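Local structure of esterase (uncultured bacterium FLS12, 4RGY) at residues A3-D8 with V22-E27; P44-L49 with L74-P79; R83-D88 with N176-L181; G151-T156 with H189-L194. The protein hydrolyses carboxylic esters as a low-temperature-active alkaline esterase, probably by the serine chemistry usual among alpha/beta hydrolases. All blocks are in the same frame, centred on the assembly; numbering follows the deposited sequence.

Contact 1: A3-D8 with V22-E27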
loop_
_atom_site.group_PDB
_atom_site.type_symbol
_atom_site.label_atom_id
_atom_site.label_comp_id
_atom_site.label_asym_id
_atom_site.label_seq_id
_atom_site.Cartn_x
_atom_site.Cartn_y
_atom_site.Cartn_z
ATOM N N ALA A 3 -3.627 -11.242 -8.873
ATOM C CA ALA A 3 -2.674 -10.209 -8.515
ATOM C C ALA A 3 -3.470 -9.009 -7.995
ATOM O O ALA A 3 -4.502 -8.636 -8.572
ATOM C CB ALA A 3 -1.858 -9.827 -9.718
ATOM N N LEU A 4 -2.978 -8.404 -6.913
ATOM C CA LEU A 4 -3.625 -7.267 -6.263
ATOM C C LEU A 4 -2.854 -5.981 -6.534
ATOM O O LEU A 4 -1.634 -5.938 -6.376
ATOM C CB LEU A 4 -3.694 -7.520 -4.752
ATOM C CG LEU A 4 -4.201 -6.372 -3.875
ATOM C CD1 LEU A 4 -5.662 -6.131 -4.117
ATOM C CD2 LEU A 4 -3.955 -6.657 -2.401
ATOM N N PHE A 5 -3.564 -4.939 -6.953
ATOM C CA PHE A 5 -2.919 -3.674 -7.261
ATOM C C PHE A 5 -3.550 -2.563 -6.465
ATOM O O PHE A 5 -4.764 -2.340 -6.534
ATOM C CB PHE A 5 -3.043 -3.355 -8.755
ATOM C CG PHE A 5 -2.466 -4.409 -9.634
ATOM C CD1 PHE A 5 -3.222 -5.507 -10.006
ATOM C CD2 PHE A 5 -1.160 -4.317 -10.084
ATOM C CE1 PHE A 5 -2.680 -6.504 -10.804
ATOM C CE2 PHE A 5 -0.615 -5.303 -10.889
ATOM C CZ PHE A 5 -1.375 -6.403 -11.249
ATOM N N GLN A 6 -2.724 -1.846 -5.713
ATOM C CA GLN A 6 -3.146 -0.595 -5.119
ATOM C C GLN A 6 -2.609 0.504 -6.025
ATOM O O GLN A 6 -1.401 0.621 -6.237
ATOM C CB GLN A 6 -2.619 -0.468 -3.693
ATOM C CG GLN A 6 -3.138 -1.572 -2.756
ATOM C CD GLN A 6 -4.639 -1.515 -2.482
ATOM O OE1 GLN A 6 -5.312 -0.530 -2.787
ATOM N NE2 GLN A 6 -5.167 -2.585 -1.895
ATOM N N CYS A 7 -3.522 1.282 -6.587
ATOM C CA CYS A 7 -3.198 2.208 -7.662
ATOM C C CYS A 7 -3.420 3.631 -7.212
ATOM O O CYS A 7 -4.548 4.007 -6.866
ATOM C CB CYS A 7 -4.118 1.945 -8.862
ATOM S SG CYS A 7 -4.356 0.196 -9.301
ATOM N N ASP A 8 -2.363 4.433 -7.232
ATOM C CA ASP A 8 -2.455 5.848 -6.912
ATOM C C ASP A 8 -2.231 6.635 -8.195
ATOM O O ASP A 8 -1.118 6.672 -8.729
ATOM C CB ASP A 8 -1.428 6.224 -5.850
ATOM C CG ASP A 8 -1.617 5.446 -4.577
ATOM O OD1 ASP A 8 -2.776 5.309 -4.148
ATOM O OD2 ASP A 8 -0.614 4.950 -4.019
ATOM N N VAL A 22 -7.425 -2.845 -7.580
ATOM C CA VAL A 22 -7.768 -3.698 -8.712
ATOM C C VAL A 22 -7.265 -5.109 -8.451
ATOM O O VAL A 22 -6.137 -5.304 -7.994
ATOM C CB VAL A 22 -7.156 -3.150 -10.027
ATOM C CG1 VAL A 22 -7.311 -4.142 -11.165
ATOM C CG2 VAL A 22 -7.793 -1.808 -10.392
ATOM N N ILE A 23 -8.103 -6.105 -8.731
ATOM C CA ILE A 23 -7.600 -7.472 -8.742
ATOM C C ILE A 23 -7.727 -8.062 -10.140
ATOM O O ILE A 23 -8.755 -7.897 -10.804
ATOM C CB ILE A 23 -8.251 -8.366 -7.679
ATOM C CG1 ILE A 23 -9.758 -8.228 -7.683
ATOM C CG2 ILE A 23 -7.725 -8.014 -6.294
ATOM C CD1 ILE A 23 -10.436 -9.113 -6.639
ATOM N N LEU A 24 -6.646 -8.703 -10.583
ATOM C CA LEU A 24 -6.530 -9.241 -11.935
ATOM C C LEU A 24 -6.215 -10.713 -11.846
ATOM O O LEU A 24 -5.393 -11.119 -11.026
ATOM C CB LEU A 24 -5.337 -8.615 -12.657
ATOM C CG LEU A 24 -5.356 -7.364 -13.509
ATOM C CD1 LEU A 24 -4.018 -7.273 -14.257
ATOM C CD2 LEU A 24 -6.531 -7.373 -14.481
ATOM N N PRO A 25 -6.828 -11.524 -12.715
ATOM C CA PRO A 25 -6.360 -12.903 -12.822
ATOM C C PRO A 25 -4.933 -12.934 -13.359
ATOM O O PRO A 25 -4.595 -12.132 -14.229
ATOM C CB PRO A 25 -7.321 -13.518 -13.848
ATOM C CG PRO A 25 -8.535 -12.604 -13.849
ATOM C CD PRO A 25 -7.980 -11.244 -13.591
ATOM N N GLN A 26 -4.109 -13.835 -12.831
ATOM C CA GLN A 26 -2.762 -14.042 -13.362
ATOM C C GLN A 26 -2.771 -15.132 -14.430
ATOM O O GLN A 26 -3.451 -16.140 -14.280
ATOM C CB GLN A 26 -1.787 -14.438 -12.252
ATOM C CG GLN A 26 -1.300 -13.277 -11.422
ATOM C CD GLN A 26 -0.155 -13.652 -10.496
ATOM O OE1 GLN A 26 0.800 -14.326 -10.889
ATOM N NE2 GLN A 26 -0.258 -13.226 -9.257
ATOM N N GLU A 27 -2.016 -14.922 -15.503
ATOM C CA GLU A 27 -1.931 -15.910 -16.578
ATOM C C GLU A 27 -1.173 -17.151 -16.124
ATOM O O GLU A 27 -0.401 -17.097 -15.165
ATOM C CB GLU A 27 -1.255 -15.305 -17.811
ATOM C CG GLU A 27 -1.974 -14.090 -18.378
ATOM C CD GLU A 27 -1.503 -13.729 -19.774
ATOM O OE1 GLU A 27 -1.567 -14.601 -20.667
ATOM O OE2 GLU A 27 -1.068 -12.575 -19.980
#
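Ala3 faces Leu24, and Phe5 faces Val22, as hydrogen-bonded pairs of an antiparallel beta hairpin, each pair exchanging two backbone bonds. The bond from Phe5 N to Val22 O spans 2.8 Å. Between these rungs Leu4 and Ile23 form a non-hydrogen-bonded pair, where Ile23 CA makes a C-H...O contact with Ala3 O at 3.3 Å.

Among the apolar contacts, Leu4 CD1 meets Ile23 CG2 at 3.5 Å. Ile23 holds CG1 between its backbone N and carbonyl carbon (chi1 48°), which leaves the short CG2 branch to touch Leu4 while the longer arm leads off. On the other face, with Ala3, Phe5, Val22 and Leu24, Phe5 CE1 lies 3.8 Å from Leu24 CD1. Beta-branched and aromatic residues suit such extended strands, and Leu4, Phe5, Val22, Ile23 and Leu24 are buried.

One aromatic contact is polar: Val22 O sits at the edge of the Phe5 ring, near its plane and 3.5 Å from CD1.

Strand 16-25 continues the sheet into strand 75-79 through the backbone of Ile23 and Val76, Leu60 of helix 58-62 packs on Leu4, Phe111 on Phe5, Val22 and Leu24, and strand 2-11 pairs antiparallel with a strand of the second subunit, extending the sheet.

Contact 2: P44-L49 with L74-P79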
loop_
_atom_site.group_PDB
_atom_site.type_symbol
_atom_site.label_atom_id
_atom_site.label_comp_id
_atom_site.label_asym_id
_atom_site.label_seq_id
_atom_site.Cartn_x
_atom_site.Cartn_y
_atom_site.Cartn_z
ATOM N N PRO A 44 -13.003 -9.897 -18.705
ATOM C CA PRO A 44 -14.278 -9.328 -18.266
ATOM C C PRO A 44 -14.055 -8.656 -16.914
ATOM O O PRO A 44 -13.226 -9.123 -16.115
ATOM C CB PRO A 44 -15.178 -10.557 -18.124
ATOM C CG PRO A 44 -14.590 -11.563 -19.071
ATOM C CD PRO A 44 -13.111 -11.335 -19.008
ATOM N N THR A 45 -14.760 -7.556 -16.679
ATOM C CA THR A 45 -14.471 -6.722 -15.522
ATOM C C THR A 45 -15.720 -6.368 -14.742
ATOM O O THR A 45 -16.724 -5.920 -15.307
ATOM C CB THR A 45 -13.745 -5.429 -15.942
ATOM O OG1 THR A 45 -12.500 -5.782 -16.559
ATOM C CG2 THR A 45 -13.449 -4.537 -14.728
ATOM N N LEU A 46 -15.648 -6.580 -13.432
ATOM C CA LEU A 46 -16.681 -6.101 -12.523
ATOM C C LEU A 46 -16.204 -4.828 -11.832
ATOM O O LEU A 46 -15.171 -4.826 -11.158
ATOM C CB LEU A 46 -17.009 -7.173 -11.481
ATOM C CG LEU A 46 -17.873 -6.759 -10.289
ATOM C CD1 LEU A 46 -19.291 -6.446 -10.746
ATOM C CD2 LEU A 46 -17.885 -7.849 -9.215
ATOM N N PHE A 47 -16.959 -3.753 -12.011
ATOM C CA PHE A 47 -16.728 -2.523 -11.265
ATOM C C PHE A 47 -17.541 -2.638 -9.991
ATOM O O PHE A 47 -18.763 -2.787 -10.044
ATOM C CB PHE A 47 -17.131 -1.305 -12.102
ATOM C CG PHE A 47 -16.242 -1.100 -13.296
ATOM C CD1 PHE A 47 -16.450 -1.809 -14.476
ATOM C CD2 PHE A 47 -15.158 -0.232 -13.222
ATOM C CE1 PHE A 47 -15.596 -1.637 -15.571
ATOM C CE2 PHE A 47 -14.310 -0.052 -14.304
ATOM C CZ PHE A 47 -14.523 -0.756 -15.479
ATOM N N LEU A 48 -16.856 -2.594 -8.851
ATOM C CA LEU A 48 -17.452 -2.947 -7.563
ATOM C C LEU A 48 -17.379 -1.734 -6.652
ATOM O O LEU A 48 -16.296 -1.310 -6.229
ATOM C CB LEU A 48 -16.719 -4.154 -6.970
ATOM C CG LEU A 48 -17.264 -4.768 -5.678
ATOM C CD1 LEU A 48 -18.729 -5.193 -5.805
ATOM C CD2 LEU A 48 -16.407 -5.960 -5.272
ATOM N N LEU A 49 -18.552 -1.155 -6.399
ATOM C CA LEU A 49 -18.669 0.175 -5.809
ATOM C C LEU A 49 -18.915 0.163 -4.302
ATOM O O LEU A 49 -19.679 -0.660 -3.784
ATOM C CB LEU A 49 -19.778 0.938 -6.512
ATOM C CG LEU A 49 -19.683 0.904 -8.040
ATOM C CD1 LEU A 49 -20.812 1.730 -8.646
ATOM C CD2 LEU A 49 -18.318 1.375 -8.522
ATOM N N LEU A 74 -12.199 -13.212 -13.969
ATOM C CA LEU A 74 -12.897 -11.940 -13.820
ATOM C C LEU A 74 -12.013 -10.948 -13.081
ATOM O O LEU A 74 -11.531 -11.241 -11.990
ATOM C CB LEU A 74 -14.183 -12.147 -13.011
ATOM C CG LEU A 74 -15.051 -10.929 -12.687
ATOM C CD1 LEU A 74 -15.630 -10.392 -13.965
ATOM C CD2 LEU A 74 -16.145 -11.316 -11.708
ATOM N N ALA A 75 -11.797 -9.783 -13.678
ATOM C CA ALA A 75 -11.090 -8.700 -12.999
ATOM C C ALA A 75 -12.092 -7.892 -12.174
ATOM O O ALA A 75 -13.278 -7.825 -12.510
ATOM C CB ALA A 75 -10.387 -7.818 -14.003
ATOM N N VAL A 76 -11.625 -7.290 -11.082
ATOM C CA VAL A 76 -12.492 -6.444 -10.276
ATOM C C VAL A 76 -11.819 -5.092 -10.045
ATOM O O VAL A 76 -10.649 -5.023 -9.657
ATOM C CB VAL A 76 -12.820 -7.094 -8.918
ATOM C CG1 VAL A 76 -13.847 -6.261 -8.172
ATOM C CG2 VAL A 76 -13.370 -8.507 -9.110
ATOM N N VAL A 77 -12.569 -4.021 -10.285
ATOM C CA VAL A 77 -12.062 -2.661 -10.113
ATOM C C VAL A 77 -12.875 -1.978 -9.029
ATOM O O VAL A 77 -14.092 -1.855 -9.155
ATOM C CB VAL A 77 -12.157 -1.849 -11.430
ATOM C CG1 VAL A 77 -11.765 -0.384 -11.206
ATOM C CG2 VAL A 77 -11.268 -2.476 -12.511
ATOM N N MET A 78 -12.198 -1.526 -7.976
ATOM C CA MET A 78 -12.829 -0.951 -6.797
ATOM C C MET A 78 -12.309 0.468 -6.592
ATOM O O MET A 78 -11.237 0.678 -6.025
ATOM C CB MET A 78 -12.527 -1.826 -5.576
ATOM C CG MET A 78 -13.278 -3.156 -5.607
ATOM S SD MET A 78 -12.488 -4.497 -4.696
ATOM C CE MET A 78 -11.082 -4.877 -5.753
ATOM N N PRO A 79 -13.077 1.455 -7.054
ATOM C CA PRO A 79 -12.620 2.843 -6.964
ATOM C C PRO A 79 -13.203 3.578 -5.765
ATOM O O PRO A 79 -13.968 2.975 -5.011
ATOM C CB PRO A 79 -13.197 3.444 -8.219
ATOM C CG PRO A 79 -14.515 2.729 -8.401
ATOM C CD PRO A 79 -14.294 1.325 -7.876
HETATM O O HOH W 1 -14.951 0.267 -4.323
#
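Thr45, Leu46 and Phe47 pair in parallel with Ala75, Val76 and Val77, the strand axes approaching to 4.6 Å at an angle of 24°. Four backbone bonds zigzag between the strands: Leu46 gives its N-H to Ala75 O and takes that of Val77, while Pro44 O and Leu48 N hold the flanking positions.

On one face Thr45 CG2 meets Val77 CG2 at 3.7 Å; the hydroxyl of Thr45 is turned to His43 O. The Phe47 ring lies alongside Val77, pointing the same way, with CD2 3.9 Å from Val77 CB. Helices 58-62 and 65-68 lie between the two strands in sequence, a beta-alpha-beta crossover within the central sheet of the alpha/beta-hydrolase fold. Leu103 and Pro104 of helix 95-110 pack on Phe47, and an alanine here would probably open a gap between that helix and Val77.

On the other face Leu48 CB lies 3.8 Å from Val76 CG1 and near Met78 CG, while CG anti to the backbone N (chi1 -175°) brings CD2 to 3.9 Å from Val76 CG1. Pro79 has no N-H to continue the ladder. Its CD lies 3.7 Å from Leu48 O, and a water donates to both Leu48 O, at 2.8 Å, and Pro79 O.

Contact 3: R83-D88 with N176-L181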
loop_
_atom_site.group_PDB
_atom_site.type_symbol
_atom_site.label_atom_id
_atom_site.label_comp_id
_atom_site.label_asym_id
_atom_site.label_seq_id
_atom_site.Cartn_x
_atom_site.Cartn_y
_atom_site.Cartn_z
ATOM N N ARG A 83 -17.996 10.979 -0.470
ATOM C CA ARG A 83 -19.400 10.970 -0.063
ATOM C C ARG A 83 -20.267 11.642 -1.128
ATOM O O ARG A 83 -21.062 12.535 -0.835
ATOM C CB ARG A 83 -19.576 11.640 1.305
ATOM C CG ARG A 83 -18.861 10.925 2.452
ATOM C CD ARG A 83 -18.978 11.712 3.758
ATOM N NE ARG A 83 -20.381 11.923 4.115
ATOM C CZ ARG A 83 -21.081 11.115 4.909
ATOM N NH1 ARG A 83 -20.505 10.053 5.467
ATOM N NH2 ARG A 83 -22.357 11.381 5.160
ATOM N N SER A 84 -20.127 11.185 -2.369
ATOM C CA SER A 84 -20.708 11.882 -3.517
ATOM C C SER A 84 -21.982 11.276 -4.086
ATOM O O SER A 84 -22.615 11.881 -4.944
ATOM C CB SER A 84 -19.696 11.885 -4.644
ATOM O OG SER A 84 -19.481 10.567 -5.109
ATOM N N PHE A 85 -22.351 10.086 -3.636
ATOM C CA PHE A 85 -23.464 9.380 -4.254
ATOM C C PHE A 85 -23.294 9.236 -5.777
ATOM O O PHE A 85 -24.277 9.197 -6.508
ATOM C CB PHE A 85 -24.819 10.026 -3.884
ATOM C CG PHE A 85 -25.512 9.333 -2.757
ATOM C CD1 PHE A 85 -25.164 9.600 -1.438
ATOM C CD2 PHE A 85 -26.480 8.373 -3.012
ATOM C CE1 PHE A 85 -25.778 8.933 -0.400
ATOM C CE2 PHE A 85 -27.107 7.704 -1.973
ATOM C CZ PHE A 85 -26.757 7.991 -0.668
ATOM N N TYR A 86 -22.052 9.120 -6.248
ATOM C CA TYR A 86 -21.816 8.848 -7.674
ATOM C C TYR A 86 -22.486 9.917 -8.539
ATOM O O TYR A 86 -23.037 9.631 -9.601
ATOM C CB TYR A 86 -22.289 7.415 -8.023
ATOM C CG TYR A 86 -21.541 6.405 -7.177
ATOM C CD1 TYR A 86 -20.319 5.892 -7.588
ATOM C CD2 TYR A 86 -22.031 6.009 -5.936
ATOM C CE1 TYR A 86 -19.606 5.003 -6.799
ATOM C CE2 TYR A 86 -21.326 5.114 -5.138
ATOM C CZ TYR A 86 -20.111 4.620 -5.577
ATOM O OH TYR A 86 -19.374 3.761 -4.801
ATOM N N THR A 87 -22.405 11.161 -8.076
ATOM C CA THR A 87 -23.107 12.282 -8.694
ATOM C C THR A 87 -22.139 13.405 -9.089
ATOM O O THR A 87 -21.149 13.652 -8.388
ATOM C CB THR A 87 -24.167 12.827 -7.710
ATOM O OG1 THR A 87 -25.081 11.773 -7.379
ATOM C CG2 THR A 87 -24.961 14.000 -8.295
ATOM N N ASP A 88 -22.401 14.058 -10.219
ATOM C CA ASP A 88 -21.719 15.310 -10.520
ATOM C C ASP A 88 -22.341 16.348 -9.602
ATOM O O ASP A 88 -23.437 16.860 -9.843
ATOM C CB ASP A 88 -21.866 15.689 -11.993
ATOM C CG ASP A 88 -20.938 14.897 -12.894
ATOM O OD1 ASP A 88 -20.009 14.232 -12.377
ATOM O OD2 ASP A 88 -21.104 14.944 -14.134
ATOM N N ASN A 176 -25.601 19.686 -1.251
ATOM C CA ASN A 176 -24.300 19.745 -1.917
ATOM C C ASN A 176 -24.207 18.727 -3.046
ATOM O O ASN A 176 -23.643 19.003 -4.106
ATOM C CB ASN A 176 -23.163 19.495 -0.933
ATOM C CG ASN A 176 -23.057 20.572 0.126
ATOM O OD1 ASN A 176 -23.567 21.678 -0.037
ATOM N ND2 ASN A 176 -22.386 20.244 1.226
ATOM N N ILE A 177 -24.768 17.548 -2.817
ATOM C CA ILE A 177 -24.754 16.505 -3.832
ATOM C C ILE A 177 -25.717 16.811 -4.978
ATOM O O ILE A 177 -25.314 16.857 -6.144
ATOM C CB ILE A 177 -25.112 15.136 -3.224
ATOM C CG1 ILE A 177 -24.031 14.702 -2.227
ATOM C CG2 ILE A 177 -25.274 14.095 -4.329
ATOM C CD1 ILE A 177 -24.467 13.579 -1.314
ATOM N N PHE A 178 -26.980 17.064 -4.641
ATOM C CA PHE A 178 -28.052 17.095 -5.634
ATOM C C PHE A 178 -28.560 18.468 -6.028
ATOM O O PHE A 178 -29.290 18.585 -7.014
ATOM C CB PHE A 178 -29.242 16.263 -5.149
ATOM C CG PHE A 178 -28.944 14.800 -5.029
ATOM C CD1 PHE A 178 -28.715 14.041 -6.166
ATOM C CD2 PHE A 178 -28.895 14.182 -3.786
ATOM C CE1 PHE A 178 -28.434 12.693 -6.077
ATOM C CE2 PHE A 178 -28.613 12.833 -3.683
ATOM C CZ PHE A 178 -28.387 12.085 -4.838
ATOM N N GLY A 179 -28.198 19.496 -5.266
ATOM C CA GLY A 179 -28.706 20.836 -5.526
ATOM C C GLY A 179 -30.092 21.065 -4.958
ATOM O O GLY A 179 -30.311 20.909 -3.758
ATOM N N ASP A 180 -31.027 21.449 -5.820
ATOM C CA ASP A 180 -32.404 21.675 -5.405
ATOM C C ASP A 180 -33.091 20.334 -5.156
ATOM O O ASP A 180 -33.440 19.630 -6.103
ATOM C CB ASP A 180 -33.145 22.444 -6.498
ATOM C CG ASP A 180 -34.571 22.807 -6.108
ATOM O OD1 ASP A 180 -35.056 22.382 -5.037
ATOM O OD2 ASP A 180 -35.210 23.532 -6.898
ATOM N N LEU A 181 -33.297 19.997 -3.886
ATOM C CA LEU A 181 -33.883 18.706 -3.527
ATOM C C LEU A 181 -35.299 18.529 -4.078
ATOM O O LEU A 181 -35.709 17.412 -4.401
ATOM C CB LEU A 181 -33.864 18.492 -2.010
ATOM C CG LEU A 181 -32.478 18.554 -1.353
ATOM C CD1 LEU A 181 -32.565 18.225 0.132
ATOM C CD2 LEU A 181 -31.474 17.637 -2.061
HETATM O O HOH W 2 -26.151 17.290 -8.829
#
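With CG1 beside the backbone N (chi1 -65°), Ile177 in the last turn of helix 170-178 turns both branches into the loop 83-88: CG2 reaches Ser84 O at 3.5 Å, and CD1 lies 4.0 Å from Phe85 CD1. Thr87 takes the matching torsion (chi1 -59°), which sets its OG1 beside the backbone N. The loop, which follows strand 75-79 of the alpha/beta-hydrolase sheet, begins with an ST turn in which Ser84 OG, hydrogen-bonded also to Val81 O, accepts from Tyr86 N. Phe85 and Tyr86 then both adopt positive phi, curling the chain tightly.

Thr87 OG1 donates to Phe85 O over 2.8 Å, arriving from above the carbonyl plane, and also rests 3.7 Å from Phe178 CE1. Thr87 CB meets Ile177 CG2 at 3.8 Å, the two side chains crossing at about a right angle, as suits compact beta-branched residues. Ile177 CG2 also lies over the centre of the Phe178 ring, 3.5 Å above its plane. Gly179 then ends the helix with a positive phi at which a CB would press on the preceding carbonyl O. Arg83, partly exposed, forms a salt bridge with Glu173. A water donates to Asp88 O and, at 2.8 Å, to Ile177 O.

Contact 4: G151-T156 with H189-L194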
loop_
_atom_site.group_PDB
_atom_site.type_symbol
_atom_site.label_atom_id
_atom_site.label_comp_id
_atom_site.label_asym_id
_atom_site.label_seq_id
_atom_site.Cartn_x
_atom_site.Cartn_y
_atom_site.Cartn_z
ATOM N N GLY A 151 -29.328 -1.243 -1.383
ATOM C CA GLY A 151 -29.086 0.037 -2.021
ATOM C C GLY A 151 -29.897 1.185 -1.456
ATOM O O GLY A 151 -31.013 0.994 -0.959
ATOM N N ALA A 152 -29.323 2.382 -1.519
ATOM C CA ALA A 152 -30.054 3.608 -1.202
ATOM C C ALA A 152 -30.785 4.030 -2.474
ATOM O O ALA A 152 -30.369 4.944 -3.186
ATOM C CB ALA A 152 -29.085 4.697 -0.740
ATOM N N LEU A 153 -31.864 3.321 -2.779
ATOM C CA LEU A 153 -32.456 3.395 -4.113
ATOM C C LEU A 153 -33.479 4.510 -4.315
ATOM O O LEU A 153 -33.922 4.730 -5.440
ATOM C CB LEU A 153 -33.048 2.047 -4.525
ATOM C CG LEU A 153 -32.051 0.885 -4.505
ATOM C CD1 LEU A 153 -32.634 -0.382 -5.126
ATOM C CD2 LEU A 153 -30.765 1.291 -5.211
ATOM N N ASP A 154 -33.831 5.208 -3.238
ATOM C CA ASP A 154 -34.687 6.385 -3.324
ATOM C C ASP A 154 -33.938 7.585 -2.756
ATOM O O ASP A 154 -33.803 7.718 -1.535
ATOM C CB ASP A 154 -36.007 6.165 -2.573
ATOM C CG ASP A 154 -37.026 7.265 -2.843
ATOM O OD1 ASP A 154 -36.666 8.285 -3.475
ATOM O OD2 ASP A 154 -38.187 7.108 -2.415
ATOM N N ILE A 155 -33.450 8.455 -3.637
ATOM C CA ILE A 155 -32.676 9.618 -3.195
ATOM C C ILE A 155 -33.518 10.895 -3.030
ATOM O O ILE A 155 -32.975 11.979 -2.784
ATOM C CB ILE A 155 -31.417 9.887 -4.080
ATOM C CG1 ILE A 155 -31.719 9.853 -5.590
ATOM C CG2 ILE A 155 -30.337 8.858 -3.784
ATOM C CD1 ILE A 155 -32.661 10.929 -6.111
ATOM N N THR A 156 -34.834 10.774 -3.176
ATOM C CA THR A 156 -35.704 11.940 -3.033
ATOM C C THR A 156 -35.893 12.295 -1.566
ATOM O O THR A 156 -35.574 11.500 -0.684
ATOM C CB THR A 156 -37.084 11.739 -3.692
ATOM O OG1 THR A 156 -37.776 10.648 -3.071
ATOM C CG2 THR A 156 -36.949 11.488 -5.184
ATOM N N HIS A 189 -31.440 11.764 -11.738
ATOM C CA HIS A 189 -30.871 11.184 -10.520
ATOM C C HIS A 189 -31.790 10.112 -9.941
ATOM O O HIS A 189 -31.385 9.309 -9.113
ATOM C CB HIS A 189 -30.676 12.234 -9.421
ATOM C CG HIS A 189 -29.917 13.454 -9.840
ATOM N ND1 HIS A 189 -28.542 13.509 -9.844
ATOM C CD2 HIS A 189 -30.347 14.681 -10.217
ATOM C CE1 HIS A 189 -28.156 14.713 -10.231
ATOM N NE2 HIS A 189 -29.230 15.446 -10.450
ATOM N N ASP A 190 -33.057 10.164 -10.336
ATOM C CA ASP A 190 -34.112 9.372 -9.714
ATOM C C ASP A 190 -34.233 8.012 -10.380
ATOM O O ASP A 190 -34.686 7.908 -11.527
ATOM C CB ASP A 190 -35.409 10.171 -9.855
ATOM C CG ASP A 190 -36.626 9.472 -9.283
ATOM O OD1 ASP A 190 -36.519 8.364 -8.720
ATOM O OD2 ASP A 190 -37.719 10.094 -9.382
ATOM N N LEU A 191 -33.795 6.966 -9.677
ATOM C CA LEU A 191 -33.847 5.608 -10.234
ATOM C C LEU A 191 -35.258 5.179 -10.627
ATOM O O LEU A 191 -35.419 4.362 -11.538
ATOM C CB LEU A 191 -33.271 4.573 -9.264
ATOM C CG LEU A 191 -31.820 4.734 -8.835
ATOM C CD1 LEU A 191 -31.454 3.545 -7.972
ATOM C CD2 LEU A 191 -30.913 4.819 -10.048
ATOM N N PHE A 192 -36.269 5.721 -9.951
ATOM C CA PHE A 192 -37.650 5.380 -10.290
ATOM C C PHE A 192 -37.983 5.877 -11.695
ATOM O O PHE A 192 -38.600 5.158 -12.481
ATOM C CB PHE A 192 -38.628 5.942 -9.256
ATOM C CG PHE A 192 -38.588 5.238 -7.931
ATOM C CD1 PHE A 192 -37.473 5.340 -7.097
ATOM C CD2 PHE A 192 -39.660 4.458 -7.516
ATOM C CE1 PHE A 192 -37.430 4.679 -5.875
ATOM C CE2 PHE A 192 -39.634 3.811 -6.294
ATOM C CZ PHE A 192 -38.520 3.917 -5.468
ATOM N N ALA A 193 -37.535 7.086 -12.020
ATOM C CA ALA A 193 -37.719 7.642 -13.355
ATOM C C ALA A 193 -36.895 6.892 -14.389
ATOM O O ALA A 193 -37.367 6.609 -15.497
ATOM C CB ALA A 193 -37.359 9.136 -13.364
ATOM N N LEU A 194 -35.651 6.566 -14.044
ATOM C CA LEU A 194 -34.801 5.824 -14.958
ATOM C C LEU A 194 -35.414 4.458 -15.286
ATOM O O LEU A 194 -35.345 4.004 -16.432
ATOM C CB LEU A 194 -33.386 5.671 -14.389
ATOM C CG LEU A 194 -32.619 6.989 -14.155
ATOM C CD1 LEU A 194 -31.242 6.684 -13.604
ATOM C CD2 LEU A 194 -32.502 7.834 -15.418
HETATM O O HOH W 3 -33.425 7.027 -6.875
HETATM O O HOH W 4 -35.619 8.471 -6.071
#
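Leu153 and Leu191 cross obliquely, CD2 of the first 3.6 Å from CD1 of the second, the apolar centre of this meeting between the loop after strand 145-149 and the start of helix 191-200. Beside it the backbone oxygen of Leu153 sits at the edge of the Phe192 ring, near its plane and 3.5 Å from CE1. Asp154 CB approaches the same ring carbon, the two side chains crossing at about a right angle. His189 O is in van der Waals contact with Ile155 CG1 and CD1, an arm placed by chi1 of 48° and bent at CD1 by chi2 of 64°, and takes its hydrogen bond from Tyr130 OH.

Two waters join the segments. One donates to Leu153 O and accepts from Leu191 N, an amide of the first helical turn; the other donates to Asp154 OD1 and Asp190 OD1. Asp190 is the N-cap: its OD1 takes the N-H of Phe192 at 2.9 Å, met from above the carboxylate plane, while OD2 is hydrogen-bonded to Gly186 N, which positions the cap. Asp154 closes an Asx turn, its OD1 accepting from both Thr156 N and, at 2.6 Å, Thr156 OG1, while OD2 forms a salt bridge with Arg224. An asparagine here would probably weaken the hold on Arg224, since the negative charge of the salt bridge would be lost.

Farther out, Phe225 of helix 219-232 packs on Leu153, Leu191 and Phe192. Although Asp154 OD1 and Asp190 OD1 are only 5.2 Å apart, the donating water, the arginine and the helix start probably allow both carboxylates to stay ionised.

How the contacts relate
Contact 1 closes before contact 2 opens, both precede contacts 3 and 4, and the segments of contacts 3 and 4 alternate. Contacts 1 and 2, their centres 10 Å apart, belong to one sheet, strands 16-25 and 75-79 being neighbours in it. Contact 2 reaches contact 3 where Leu49 CB packs on Tyr86 OH. Contacts 3 and 4 lie across the chain's centre from contact 2, their centres 12 Å apart, and Phe178 meets His189 edge-to-face between them. Contact 1 thus holds the outermost strand of the chain's sheet, which pairs with a strand of the second subunit, whereas contacts 3 and 4 knit loops near the probable nucleophile elbow, Ala152 being backbone hydrogen-bonded to Ser126.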